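Local coordinates for autophagy protein 5 (Saccharomyces cerevisiae, PDB 2DYO), which is required for autophagic vesicle formation and cytoplasm-to-vacuole transport, and takes part in the selective degradation of mitochondria and of the nucleus, at residues N5-L10 / Y270-S275; N13-V18 / R39-R44; F156-S161 / K194-R199; L205-S210 / R217-T222. All coordinates share one frame; numbering follows the deposited sequence.

Interaction 1. Residues N5-L10 / Y270-S275; sequences NDIKQL and YSKLRS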
loop_
_atom_site.group_PDB
_atom_site.type_symbol
_atom_site.label_atom_id
_atom_site.label_comp_id
_atom_site.label_asym_id
_atom_site.label_seq_id
_atom_site.Cartn_x
_atom_site.Cartn_y
_atom_site.Cartn_z
ATOM N N ASN A 5 8.950 -16.507 -5.524
ATOM C CA ASN A 5 8.101 -16.755 -4.364
ATOM C C ASN A 5 8.740 -16.363 -3.040
ATOM O O ASN A 5 8.052 -15.907 -2.131
ATOM C CB ASN A 5 7.647 -18.213 -4.315
ATOM C CG ASN A 5 6.186 -18.371 -4.695
ATOM O OD1 ASN A 5 5.477 -19.215 -4.148
ATOM N ND2 ASN A 5 5.727 -17.552 -5.641
ATOM N N ASP A 6 10.051 -16.537 -2.921
ATOM C CA ASP A 6 10.729 -16.147 -1.693
ATOM C C ASP A 6 10.609 -14.632 -1.561
ATOM O O ASP A 6 10.343 -14.108 -0.478
ATOM C CB ASP A 6 12.203 -16.547 -1.734
ATOM C CG ASP A 6 12.410 -18.031 -1.515
ATOM O OD1 ASP A 6 11.912 -18.831 -2.335
ATOM O OD2 ASP A 6 13.065 -18.395 -0.515
ATOM N N ILE A 7 10.805 -13.936 -2.678
ATOM C CA ILE A 7 10.707 -12.483 -2.706
ATOM C C ILE A 7 9.277 -12.071 -2.356
ATOM O O ILE A 7 9.069 -11.207 -1.512
ATOM C CB ILE A 7 11.080 -11.932 -4.108
ATOM C CG1 ILE A 7 12.578 -12.134 -4.363
ATOM C CG2 ILE A 7 10.717 -10.449 -4.209
ATOM C CD1 ILE A 7 13.025 -11.768 -5.772
ATOM N N LYS A 8 8.296 -12.698 -3.001
ATOM C CA LYS A 8 6.894 -12.378 -2.736
ATOM C C LYS A 8 6.517 -12.672 -1.288
ATOM O O LYS A 8 5.660 -11.998 -0.720
ATOM C CB LYS A 8 5.970 -13.152 -3.684
ATOM C CG LYS A 8 6.016 -12.646 -5.121
ATOM C CD LYS A 8 4.965 -13.304 -5.991
ATOM C CE LYS A 8 5.016 -12.762 -7.412
ATOM N NZ LYS A 8 3.988 -13.373 -8.293
ATOM N N GLN A 9 7.162 -13.671 -0.690
ATOM C CA GLN A 9 6.889 -14.019 0.699
ATOM C C GLN A 9 7.378 -12.887 1.603
ATOM O O GLN A 9 6.740 -12.549 2.597
ATOM C CB GLN A 9 7.594 -15.326 1.065
ATOM C CG GLN A 9 7.307 -15.843 2.477
ATOM C CD GLN A 9 5.833 -16.130 2.718
ATOM O OE1 GLN A 9 5.103 -15.296 3.254
ATOM N NE2 GLN A 9 5.389 -17.313 2.314
ATOM N N LEU A 10 8.516 -12.305 1.248
ATOM C CA LEU A 10 9.074 -11.200 2.015
ATOM C C LEU A 10 8.151 -9.984 1.939
ATOM O O LEU A 10 7.970 -9.265 2.922
ATOM C CB LEU A 10 10.462 -10.821 1.480
ATOM C CG LEU A 10 11.609 -11.791 1.782
ATOM C CD1 LEU A 10 12.881 -11.324 1.082
ATOM C CD2 LEU A 10 11.826 -11.864 3.288
ATOM N N TYR A 270 8.238 -5.492 -12.102
ATOM C CA TYR A 270 6.798 -5.685 -11.974
ATOM C C TYR A 270 6.428 -7.072 -11.454
ATOM O O TYR A 270 5.750 -7.210 -10.438
ATOM C CB TYR A 270 6.087 -5.487 -13.312
ATOM C CG TYR A 270 4.601 -5.767 -13.190
ATOM C CD1 TYR A 270 3.740 -4.814 -12.647
ATOM C CD2 TYR A 270 4.077 -7.023 -13.513
ATOM C CE1 TYR A 270 2.396 -5.105 -12.420
ATOM C CE2 TYR A 270 2.727 -7.328 -13.285
ATOM C CZ TYR A 270 1.895 -6.360 -12.735
ATOM O OH TYR A 270 0.573 -6.652 -12.483
ATOM N N SER A 271 6.878 -8.105 -12.156
ATOM C CA SER A 271 6.534 -9.469 -11.779
ATOM C C SER A 271 6.897 -9.847 -10.351
ATOM O O SER A 271 6.249 -10.702 -9.759
ATOM C CB SER A 271 7.170 -10.468 -12.752
ATOM O OG SER A 271 8.572 -10.498 -12.596
ATOM N N LYS A 272 7.907 -9.196 -9.788
ATOM C CA LYS A 272 8.343 -9.522 -8.437
ATOM C C LYS A 272 7.955 -8.536 -7.346
ATOM O O LYS A 272 7.597 -8.941 -6.236
ATOM C CB LYS A 272 9.861 -9.725 -8.436
ATOM C CG LYS A 272 10.282 -10.953 -9.225
ATOM C CD LYS A 272 11.783 -11.012 -9.457
ATOM C CE LYS A 272 12.144 -12.298 -10.198
ATOM N NZ LYS A 272 13.523 -12.275 -10.743
ATOM N N LEU A 273 8.024 -7.246 -7.653
ATOM C CA LEU A 273 7.711 -6.237 -6.654
ATOM C C LEU A 273 6.364 -5.514 -6.752
ATOM O O LEU A 273 6.123 -4.561 -6.009
ATOM C CB LEU A 273 8.853 -5.215 -6.605
ATOM C CG LEU A 273 9.988 -5.539 -5.622
ATOM C CD1 LEU A 273 10.430 -6.991 -5.761
ATOM C CD2 LEU A 273 11.146 -4.588 -5.856
ATOM N N ARG A 274 5.476 -5.950 -7.644
ATOM C CA ARG A 274 4.175 -5.284 -7.736
ATOM C C ARG A 274 3.472 -5.411 -6.387
ATOM O O ARG A 274 3.734 -6.349 -5.632
ATOM C CB ARG A 274 3.302 -5.916 -8.824
ATOM C CG ARG A 274 2.863 -7.345 -8.525
ATOM C CD ARG A 274 1.931 -7.857 -9.610
ATOM N NE ARG A 274 1.595 -9.266 -9.414
ATOM C CZ ARG A 274 0.833 -9.976 -10.239
ATOM N NH1 ARG A 274 0.321 -9.413 -11.323
ATOM N NH2 ARG A 274 0.591 -11.256 -9.983
ATOM N N SER A 275 2.589 -4.464 -6.087
ATOM C CA SER A 275 1.854 -4.470 -4.831
ATOM C C SER A 275 0.638 -5.400 -4.893
ATOM O O SER A 275 0.323 -5.949 -5.954
ATOM C CB SER A 275 1.430 -3.046 -4.475
ATOM O OG SER A 275 2.572 -2.208 -4.333
HETATM O O HOH W 1 4.167 -11.974 -10.551
HETATM O O HOH W 2 1.282 -12.785 -7.592
#
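Ile7 opens the contact by spreading its two branches over consecutive residues of 270-275. CG2, anti to the backbone N, lies 3.8 Å from Leu273 CD1, the two side chains crossing at about a right angle. The longer branch carries CD1 to the methylenes of Lys272, whose extended chain runs on to put its ammonium in salt bridges with Asp268 and with an acidic side chain of the chain of another protein. A beta-branched isoleucine suits this buried place because it can reach an apolar tip and an aliphatic shaft at once. The pairing joins the N-terminal helix 4-12 to the end of helix 266-273, the latter in the UblB ubiquitin-like domain, so the first turns of the chain pack against a domain near its other end. Lys8 follows with its chain fully extended beyond CG. Its CE comes 3.4 Å from the backbone O of Ser271, and its NZ donates to a water, 2.7 Å from NZ, that in turn donates to that same carbonyl. A second water accepts from both Lys8 NZ and Arg274 NH2. This shared acceptor is likely to ease the closeness of the two like charges, whose NZ and NH2 stand 4.3 Å apart. The guanidinium is fixed from its other end by Arg274 NH1, which donates in plane to Tyr270 OH at 3.0 Å.

Interaction 2. Residues N13-V18 / R39-R44; sequences NGELNV and RIRVPR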
loop_
_atom_site.group_PDB
_atom_site.type_symbol
_atom_site.label_atom_id
_atom_site.label_comp_id
_atom_site.label_asym_id
_atom_site.label_seq_id
_atom_site.Cartn_x
_atom_site.Cartn_y
_atom_site.Cartn_z
ATOM N N ASN A 13 5.099 -10.663 4.013
ATOM C CA ASN A 13 5.413 -10.519 5.430
ATOM C C ASN A 13 5.751 -9.063 5.777
ATOM O O ASN A 13 5.946 -8.727 6.950
ATOM C CB ASN A 13 6.576 -11.443 5.811
ATOM C CG ASN A 13 6.234 -12.918 5.647
ATOM O OD1 ASN A 13 7.101 -13.783 5.758
ATOM N ND2 ASN A 13 4.970 -13.210 5.383
ATOM N N GLY A 14 5.815 -8.201 4.760
ATOM C CA GLY A 14 6.104 -6.790 5.005
ATOM C C GLY A 14 5.136 -6.291 6.058
ATOM O O GLY A 14 3.959 -6.652 6.023
ATOM N N GLU A 15 5.607 -5.465 6.990
ATOM C CA GLU A 15 4.750 -4.994 8.076
ATOM C C GLU A 15 5.319 -3.752 8.762
ATOM O O GLU A 15 6.532 -3.626 8.933
ATOM C CB GLU A 15 4.602 -6.127 9.089
ATOM C CG GLU A 15 3.447 -6.014 10.055
ATOM C CD GLU A 15 3.243 -7.319 10.806
ATOM O OE1 GLU A 15 3.523 -7.361 12.020
ATOM O OE2 GLU A 15 2.823 -8.312 10.167
ATOM N N LEU A 16 4.434 -2.851 9.172
ATOM C CA LEU A 16 4.837 -1.602 9.809
ATOM C C LEU A 16 4.217 -1.359 11.180
ATOM O O LEU A 16 3.160 -1.898 11.505
ATOM C CB LEU A 16 4.448 -0.422 8.910
ATOM C CG LEU A 16 5.067 -0.361 7.510
ATOM C CD1 LEU A 16 4.313 0.660 6.648
ATOM C CD2 LEU A 16 6.535 0.020 7.631
ATOM N N ASN A 17 4.890 -0.534 11.977
ATOM C CA ASN A 17 4.374 -0.143 13.280
ATOM C C ASN A 17 3.504 1.057 12.925
ATOM O O ASN A 17 3.964 1.980 12.252
ATOM C CB ASN A 17 5.501 0.310 14.224
ATOM C CG ASN A 17 6.414 -0.824 14.643
ATOM O OD1 ASN A 17 5.956 -1.923 14.961
ATOM N ND2 ASN A 17 7.715 -0.557 14.670
ATOM N N VAL A 18 2.248 1.046 13.355
ATOM C CA VAL A 18 1.354 2.153 13.050
ATOM C C VAL A 18 0.682 2.700 14.297
ATOM O O VAL A 18 0.041 1.966 15.053
ATOM C CB VAL A 18 0.262 1.727 12.044
ATOM C CG1 VAL A 18 -0.730 2.869 11.835
ATOM C CG2 VAL A 18 0.909 1.333 10.723
ATOM N N ARG A 39 -2.072 1.068 18.976
ATOM C CA ARG A 39 -0.716 0.753 18.529
ATOM C C ARG A 39 -0.756 -0.619 17.891
ATOM O O ARG A 39 -0.774 -1.640 18.577
ATOM C CB ARG A 39 0.254 0.775 19.712
ATOM C CG ARG A 39 0.346 2.144 20.362
ATOM C CD ARG A 39 -0.634 2.269 21.491
ATOM N NE ARG A 39 -0.011 1.927 22.764
ATOM C CZ ARG A 39 -0.618 1.259 23.736
ATOM N NH1 ARG A 39 -1.868 0.851 23.582
ATOM N NH2 ARG A 39 0.024 1.008 24.868
ATOM N N ILE A 40 -0.761 -0.630 16.563
ATOM C CA ILE A 40 -0.881 -1.868 15.811
ATOM C C ILE A 40 0.185 -2.166 14.761
ATOM O O ILE A 40 0.969 -1.305 14.372
ATOM C CB ILE A 40 -2.246 -1.887 15.103
ATOM C CG1 ILE A 40 -2.392 -0.619 14.250
ATOM C CG2 ILE A 40 -3.364 -1.935 16.143
ATOM C CD1 ILE A 40 -3.661 -0.546 13.429
ATOM N N ARG A 41 0.199 -3.417 14.317
ATOM C CA ARG A 41 1.108 -3.862 13.276
ATOM C C ARG A 41 0.226 -3.993 12.047
ATOM O O ARG A 41 -0.819 -4.652 12.087
ATOM C CB ARG A 41 1.735 -5.208 13.642
ATOM C CG ARG A 41 2.813 -5.087 14.711
ATOM C CD ARG A 41 4.053 -4.393 14.152
ATOM N NE ARG A 41 4.851 -5.286 13.315
ATOM C CZ ARG A 41 5.939 -4.909 12.649
ATOM N NH1 ARG A 41 6.357 -3.655 12.717
ATOM N NH2 ARG A 41 6.614 -5.785 11.919
ATOM N N VAL A 42 0.639 -3.346 10.964
ATOM C CA VAL A 42 -0.126 -3.349 9.727
ATOM C C VAL A 42 0.737 -3.787 8.551
ATOM O O VAL A 42 1.846 -3.279 8.368
ATOM C CB VAL A 42 -0.663 -1.933 9.432
ATOM C CG1 VAL A 42 -1.377 -1.903 8.092
ATOM C CG2 VAL A 42 -1.595 -1.489 10.552
ATOM N N PRO A 43 0.243 -4.742 7.747
ATOM C CA PRO A 43 1.015 -5.206 6.594
ATOM C C PRO A 43 1.235 -4.059 5.606
ATOM O O PRO A 43 0.440 -3.115 5.547
ATOM C CB PRO A 43 0.122 -6.293 5.986
ATOM C CG PRO A 43 -0.649 -6.815 7.176
ATOM C CD PRO A 43 -0.986 -5.541 7.916
ATOM N N ARG A 44 2.322 -4.127 4.849
ATOM C CA ARG A 44 2.569 -3.114 3.836
ATOM C C ARG A 44 1.531 -3.368 2.740
ATOM O O ARG A 44 1.028 -2.442 2.110
ATOM C CB ARG A 44 3.978 -3.265 3.255
ATOM C CG ARG A 44 5.035 -2.386 3.924
ATOM C CD ARG A 44 6.417 -2.703 3.364
ATOM N NE ARG A 44 7.415 -1.692 3.697
ATOM C CZ ARG A 44 7.660 -0.615 2.957
ATOM N NH1 ARG A 44 8.588 0.254 3.336
ATOM N NH2 ARG A 44 6.979 -0.406 1.835
HETATM O O HOH W 3 8.603 -5.577 9.653
#
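The guanidinium of Arg41 has the backbone of Glu15 and Leu16 over one face, with Glu15 C 3.7 Å above the plane, while Asn17 OD1 lies at its edge. The carboxylate of Glu15 is turned 65° from the guanidinium, and Arg41 NE donates to the anti lone pair of Glu15 OE1 at 2.8 Å, a noticeably bent salt bridge. Arg41 NH1 donates to Asn17 OD1 at 2.9 Å from above the plane of that amide carbonyl. Bends at chi2 (-70°) and chi3 (-77°) fold the arginine back across the strand to reach both neighbours, and Arg41 NH2 continues through a water to Glu15 O. A leucine in place of Arg41 would probably leave the Glu15 carboxylate without its counter-charge and Asn17 OD1 without this donor. Beneath the side chains the strands pair antiparallel: Leu16 with Val42 and Val18 with Ile40 are hydrogen-bonded pairs, each joined by two N-H to O bonds. The face bearing these four residues is apolar, and the compact beta-branched valines meet there, Val18 CG2 lying 3.8 Å from Val42 CG2. The pair is the first hairpin of the beta-grasp (ubiquitin) fold of UblA, with strand 37-43 at the margin of its mixed sheet within the chain, where the chain of another protein makes backbone bonds with Arg39 and accepts from Arg41 NH1. Strand 118-126 runs parallel to 15-22 on the other side of it, and helix 90-98 packs on Leu16 and Val42 through Val90.

Interaction 3. Residues F156-S161 / K194-R199; sequences FILNGS and KISSSR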
loop_
_atom_site.group_PDB
_atom_site.type_symbol
_atom_site.label_atom_id
_atom_site.label_comp_id
_atom_site.label_asym_id
_atom_site.label_seq_id
_atom_site.Cartn_x
_atom_site.Cartn_y
_atom_site.Cartn_z
ATOM N N PHE A 156 -6.642 -6.271 -17.636
ATOM C CA PHE A 156 -6.754 -5.665 -18.956
ATOM C C PHE A 156 -5.416 -5.122 -19.453
ATOM O O PHE A 156 -5.066 -5.284 -20.620
ATOM C CB PHE A 156 -7.773 -4.529 -18.933
ATOM C CG PHE A 156 -7.952 -3.862 -20.261
ATOM C CD1 PHE A 156 -8.555 -4.539 -21.317
ATOM C CD2 PHE A 156 -7.484 -2.570 -20.474
ATOM C CE1 PHE A 156 -8.687 -3.942 -22.567
ATOM C CE2 PHE A 156 -7.611 -1.960 -21.726
ATOM C CZ PHE A 156 -8.214 -2.650 -22.774
ATOM N N ILE A 157 -4.676 -4.467 -18.565
ATOM C CA ILE A 157 -3.378 -3.901 -18.920
ATOM C C ILE A 157 -2.374 -5.005 -19.258
ATOM O O ILE A 157 -1.655 -4.923 -20.260
ATOM C CB ILE A 157 -2.826 -3.030 -17.758
ATOM C CG1 ILE A 157 -3.743 -1.817 -17.557
ATOM C CG2 ILE A 157 -1.391 -2.582 -18.060
ATOM C CD1 ILE A 157 -3.480 -1.025 -16.282
ATOM N N LEU A 158 -2.346 -6.046 -18.431
ATOM C CA LEU A 158 -1.433 -7.168 -18.630
ATOM C C LEU A 158 -1.788 -8.096 -19.785
ATOM O O LEU A 158 -0.910 -8.493 -20.553
ATOM C CB LEU A 158 -1.338 -8.012 -17.355
ATOM C CG LEU A 158 -0.624 -7.415 -16.141
ATOM C CD1 LEU A 158 -0.838 -8.327 -14.937
ATOM C CD2 LEU A 158 0.865 -7.263 -16.438
ATOM N N ASN A 159 -3.068 -8.439 -19.913
ATOM C CA ASN A 159 -3.502 -9.370 -20.952
ATOM C C ASN A 159 -4.144 -8.786 -22.208
ATOM O O ASN A 159 -4.306 -9.491 -23.203
ATOM C CB ASN A 159 -4.460 -10.400 -20.348
ATOM C CG ASN A 159 -3.897 -11.062 -19.108
ATOM O OD1 ASN A 159 -2.688 -11.284 -19.005
ATOM N ND2 ASN A 159 -4.772 -11.396 -18.160
ATOM N N GLY A 160 -4.510 -7.511 -22.169
ATOM C CA GLY A 160 -5.153 -6.909 -23.321
ATOM C C GLY A 160 -6.662 -7.041 -23.202
ATOM O O GLY A 160 -7.414 -6.422 -23.956
ATOM N N SER A 161 -7.105 -7.862 -22.252
ATOM C CA SER A 161 -8.530 -8.068 -22.001
ATOM C C SER A 161 -8.711 -8.420 -20.530
ATOM O O SER A 161 -7.755 -8.796 -19.850
ATOM C CB SER A 161 -9.089 -9.206 -22.865
ATOM O OG SER A 161 -8.743 -10.471 -22.331
ATOM N N LYS A 194 -3.475 -16.761 -11.484
ATOM C CA LYS A 194 -4.520 -17.173 -12.417
ATOM C C LYS A 194 -4.983 -16.029 -13.303
ATOM O O LYS A 194 -5.331 -16.241 -14.464
ATOM C CB LYS A 194 -5.747 -17.707 -11.672
ATOM C CG LYS A 194 -5.590 -19.069 -11.045
ATOM C CD LYS A 194 -6.957 -19.624 -10.651
ATOM C CE LYS A 194 -7.898 -19.669 -11.853
ATOM N NZ LYS A 194 -9.203 -20.317 -11.535
ATOM N N ILE A 195 -5.010 -14.823 -12.743
ATOM C CA ILE A 195 -5.447 -13.646 -13.484
ATOM C C ILE A 195 -4.492 -13.363 -14.628
ATOM O O ILE A 195 -4.905 -12.898 -15.688
ATOM C CB ILE A 195 -5.521 -12.403 -12.572
ATOM C CG1 ILE A 195 -6.573 -12.619 -11.484
ATOM C CG2 ILE A 195 -5.857 -11.166 -13.403
ATOM C CD1 ILE A 195 -6.693 -11.475 -10.505
ATOM N N SER A 196 -3.211 -13.640 -14.401
ATOM C CA SER A 196 -2.183 -13.442 -15.419
ATOM C C SER A 196 -0.839 -14.020 -14.999
ATOM O O SER A 196 -0.295 -13.663 -13.950
ATOM C CB SER A 196 -2.005 -11.958 -15.738
ATOM O OG SER A 196 -1.091 -11.796 -16.812
ATOM N N SER A 197 -0.312 -14.915 -15.828
ATOM C CA SER A 197 0.973 -15.552 -15.569
ATOM C C SER A 197 1.807 -15.550 -16.848
ATOM O O SER A 197 2.884 -16.148 -16.906
ATOM C CB SER A 197 0.761 -16.988 -15.083
ATOM O OG SER A 197 0.092 -17.766 -16.060
ATOM N N SER A 198 1.291 -14.870 -17.870
ATOM C CA SER A 198 1.967 -14.763 -19.158
ATOM C C SER A 198 2.794 -13.481 -19.189
ATOM O O SER A 198 2.775 -12.708 -18.232
ATOM C CB SER A 198 0.932 -14.727 -20.281
ATOM O OG SER A 198 0.120 -13.570 -20.170
ATOM N N ARG A 199 3.514 -13.250 -20.285
ATOM C CA ARG A 199 4.323 -12.042 -20.402
ATOM C C ARG A 199 3.434 -10.855 -20.775
ATOM O O ARG A 199 2.714 -10.881 -21.772
ATOM C CB ARG A 199 5.442 -12.220 -21.438
ATOM C CG ARG A 199 6.540 -11.154 -21.327
ATOM C CD ARG A 199 7.828 -11.581 -22.020
ATOM N NE ARG A 199 8.952 -10.697 -21.704
ATOM C CZ ARG A 199 9.111 -9.470 -22.194
ATOM N NH1 ARG A 199 8.220 -8.961 -23.037
ATOM N NH2 ARG A 199 10.164 -8.746 -21.839
HETATM O O HOH W 4 -0.175 -11.315 -21.169
#
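Two helix ends meet here, Asn159 standing nearest Ser196 with their CA atoms 7.0 Å apart: helix 142-159 stops before Gly160, whose positive phi (92°) ends the helical path, and helix 185-195 stops before Ser196. The side chain of Asn159 bridges the gap with both ends of its amide. Asn159 ND2 donates to the backbone O of Ile195 at 2.9 Å, with that oxygen close to the amide plane, and Asn159 OD1 accepts from Ser196 OG at 2.8 Å on a lone pair in its carbonyl plane. Having CG beside its own backbone N (chi1 -51°) aims the amide across the gap, and the two bonds together fix which way round it lies. Asparagine suits the place because one short, flat group offers both a donor and an acceptor. The two helices belong to the alpha-helical region of Atg5, between its two ubiquitin-like domains in the sequence, and the amide ties their C-terminal ends together. A leucine at Asn159 would probably leave the Ile195 carbonyl without this donor and set the Ser196 hydroxyl free to turn. Ser196 also meets an apolar neighbour: Leu158 CD1 lies 3.9 Å from Ser196 CB, an approach the small serine allows, while Pro200 packs on the same leucine. Further along, a single water spans the gap, lying 3.0 Å from both Leu158 O and Arg199 O and hydrogen-bonded with Ser198 OG; it need not give a proton to each carbonyl at all times.

Interaction 4. Residues L205-S210 / R217-T222; sequences LIIQTS and RISQPT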
loop_
_atom_site.group_PDB
_atom_site.type_symbol
_atom_site.label_atom_id
_atom_site.label_comp_id
_atom_site.label_asym_id
_atom_site.label_seq_id
_atom_site.Cartn_x
_atom_site.Cartn_y
_atom_site.Cartn_z
ATOM N N LEU A 205 1.888 0.385 -14.179
ATOM C CA LEU A 205 2.837 1.166 -13.398
ATOM C C LEU A 205 2.288 2.513 -12.960
ATOM O O LEU A 205 1.707 3.251 -13.755
ATOM C CB LEU A 205 4.106 1.403 -14.224
ATOM C CG LEU A 205 5.177 2.322 -13.624
ATOM C CD1 LEU A 205 5.836 1.637 -12.426
ATOM C CD2 LEU A 205 6.233 2.652 -14.698
ATOM N N ILE A 206 2.484 2.823 -11.686
ATOM C CA ILE A 206 2.068 4.095 -11.131
ATOM C C ILE A 206 3.343 4.721 -10.582
ATOM O O ILE A 206 4.112 4.061 -9.877
ATOM C CB ILE A 206 1.029 3.914 -10.004
ATOM C CG1 ILE A 206 -0.308 3.492 -10.625
ATOM C CG2 ILE A 206 0.889 5.215 -9.205
ATOM C CD1 ILE A 206 -1.405 3.185 -9.636
ATOM N N ILE A 207 3.579 5.978 -10.940
ATOM C CA ILE A 207 4.772 6.701 -10.497
ATOM C C ILE A 207 4.348 7.879 -9.643
ATOM O O ILE A 207 3.509 8.671 -10.056
ATOM C CB ILE A 207 5.578 7.233 -11.698
ATOM C CG1 ILE A 207 5.976 6.072 -12.614
ATOM C CG2 ILE A 207 6.818 7.967 -11.201
ATOM C CD1 ILE A 207 6.666 6.504 -13.909
ATOM N N GLN A 208 4.927 7.991 -8.453
ATOM C CA GLN A 208 4.578 9.079 -7.548
ATOM C C GLN A 208 5.816 9.719 -6.941
ATOM O O GLN A 208 6.894 9.126 -6.945
ATOM C CB GLN A 208 3.694 8.549 -6.408
ATOM C CG GLN A 208 4.442 7.632 -5.423
ATOM C CD GLN A 208 3.575 7.167 -4.256
ATOM O OE1 GLN A 208 2.389 7.479 -4.186
ATOM N NE2 GLN A 208 4.170 6.417 -3.338
ATOM N N THR A 209 5.656 10.940 -6.438
ATOM C CA THR A 209 6.744 11.638 -5.761
ATOM C C THR A 209 6.366 11.643 -4.279
ATOM O O THR A 209 5.744 10.695 -3.803
ATOM C CB THR A 209 6.915 13.090 -6.269
ATOM O OG1 THR A 209 5.665 13.786 -6.182
ATOM C CG2 THR A 209 7.417 13.093 -7.716
ATOM N N SER A 210 6.709 12.701 -3.553
ATOM C CA SER A 210 6.393 12.764 -2.129
ATOM C C SER A 210 5.153 13.574 -1.745
ATOM O O SER A 210 4.826 14.579 -2.379
ATOM C CB SER A 210 7.596 13.308 -1.355
ATOM O OG SER A 210 7.275 13.496 0.013
ATOM N N ARG A 217 2.979 14.571 -7.050
ATOM C CA ARG A 217 2.366 14.238 -8.328
ATOM C C ARG A 217 2.378 12.734 -8.536
ATOM O O ARG A 217 3.203 12.014 -7.970
ATOM C CB ARG A 217 3.052 14.954 -9.495
ATOM C CG ARG A 217 4.437 14.480 -9.825
ATOM C CD ARG A 217 5.375 15.661 -9.971
ATOM N NE ARG A 217 6.164 15.574 -11.193
ATOM C CZ ARG A 217 7.236 16.316 -11.452
ATOM N NH1 ARG A 217 7.878 16.157 -12.597
ATOM N NH2 ARG A 217 7.669 17.211 -10.570
ATOM N N ILE A 218 1.437 12.267 -9.343
ATOM C CA ILE A 218 1.283 10.850 -9.613
ATOM C C ILE A 218 0.885 10.672 -11.077
ATOM O O ILE A 218 0.139 11.480 -11.634
ATOM C CB ILE A 218 0.206 10.282 -8.672
ATOM C CG1 ILE A 218 -0.042 8.799 -8.947
ATOM C CG2 ILE A 218 -1.062 11.099 -8.812
ATOM C CD1 ILE A 218 -0.854 8.131 -7.849
ATOM N N SER A 219 1.400 9.623 -11.703
ATOM C CA SER A 219 1.099 9.366 -13.099
ATOM C C SER A 219 1.036 7.870 -13.358
ATOM O O SER A 219 1.574 7.072 -12.589
ATOM C CB SER A 219 2.175 9.995 -13.984
ATOM O OG SER A 219 3.431 9.399 -13.726
ATOM N N GLN A 220 0.375 7.500 -14.446
ATOM C CA GLN A 220 0.233 6.105 -14.832
ATOM C C GLN A 220 0.501 6.054 -16.332
ATOM O O GLN A 220 -0.418 5.981 -17.140
ATOM C CB GLN A 220 -1.181 5.606 -14.503
ATOM C CG GLN A 220 -1.466 4.171 -14.933
ATOM C CD GLN A 220 -2.890 3.730 -14.621
ATOM O OE1 GLN A 220 -3.362 2.711 -15.128
ATOM N NE2 GLN A 220 -3.579 4.495 -13.784
ATOM N N PRO A 221 1.784 6.106 -16.717
ATOM C CA PRO A 221 2.206 6.077 -18.118
ATOM C C PRO A 221 1.936 4.747 -18.804
ATOM O O PRO A 221 1.983 3.687 -18.176
ATOM C CB PRO A 221 3.695 6.390 -18.028
ATOM C CG PRO A 221 4.085 5.691 -16.751
ATOM C CD PRO A 221 2.951 6.070 -15.815
ATOM N N THR A 222 1.634 4.808 -20.094
ATOM C CA THR A 222 1.381 3.607 -20.875
ATOM C C THR A 222 2.741 3.083 -21.325
ATOM O O THR A 222 3.497 3.794 -21.987
ATOM C CB THR A 222 0.547 3.909 -22.139
ATOM O OG1 THR A 222 -0.690 4.521 -21.766
ATOM C CG2 THR A 222 0.264 2.621 -22.904
HETATM O O HOH W 5 1.072 2.453 -16.046
#
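From its CB outward, Ile207 packs first on Ser219 and then on Pro221. CB lies 3.7 Å from Ser219 OG, the serine being small enough to sit directly across from a branched neighbour. CG1, set beside the backbone N (chi1 -58°), leads the longer branch on to CD1, which ends 3.9 Å from Pro221 CG, the isoleucine and the proline ring crossing at about a right angle. Ile282, Leu284 and Ile239 also pack on this side chain, so a large apolar residue suits this buried position. Below it Ile207 and Ser219 form an antiparallel hydrogen-bonded pair, with Ile207 N donating to Ser219 O and Ser219 N to Ile207 O, each at 2.8 Å. These are the two strands of the beta hairpin that begins the beta-grasp fold of UblB; 218-219 is the outermost strand on its side within the chain, and 205-208 runs parallel to 280-286. On the face bearing Gln208 and Ile218, the side chain of Ile206 reaches across, its CG2 lying 3.7 Å from Ile218 CD1. Toward the turn Thr209 takes over the pairing: its N donates to Arg217 O, and Arg217 N returns a bond to Thr209 OG1 at 2.9 Å. A threonine fits because its other branch, CG2, packs 3.9 Å from Arg217 CG, while the guanidinium goes on to a salt bridge with Asp241.

In the fold
Interactions 2 and 4 are equivalent hairpins of two beta-grasp folds: each joins the first two strands of a five-stranded mixed sheet with strand order 2-1-5-3-4, one in UblA and one in UblB, their centres about 24 Å apart on opposite sides of the chain's centre. Interaction 3 lies in the helical region between them in sequence. Interaction 1 closes a loop from helix 4-12 to helix 266-273 that encloses the other three, which follow in the order 2, 3, 4. It touches interaction 3 where Tyr270 and Arg274 pack on Leu158; interaction 3 in turn meets interaction 4 through Ile157 and Gln220. These contacts link the helical region to UblB and tie the N-terminal helix, which leads directly into interaction 2, to UblB.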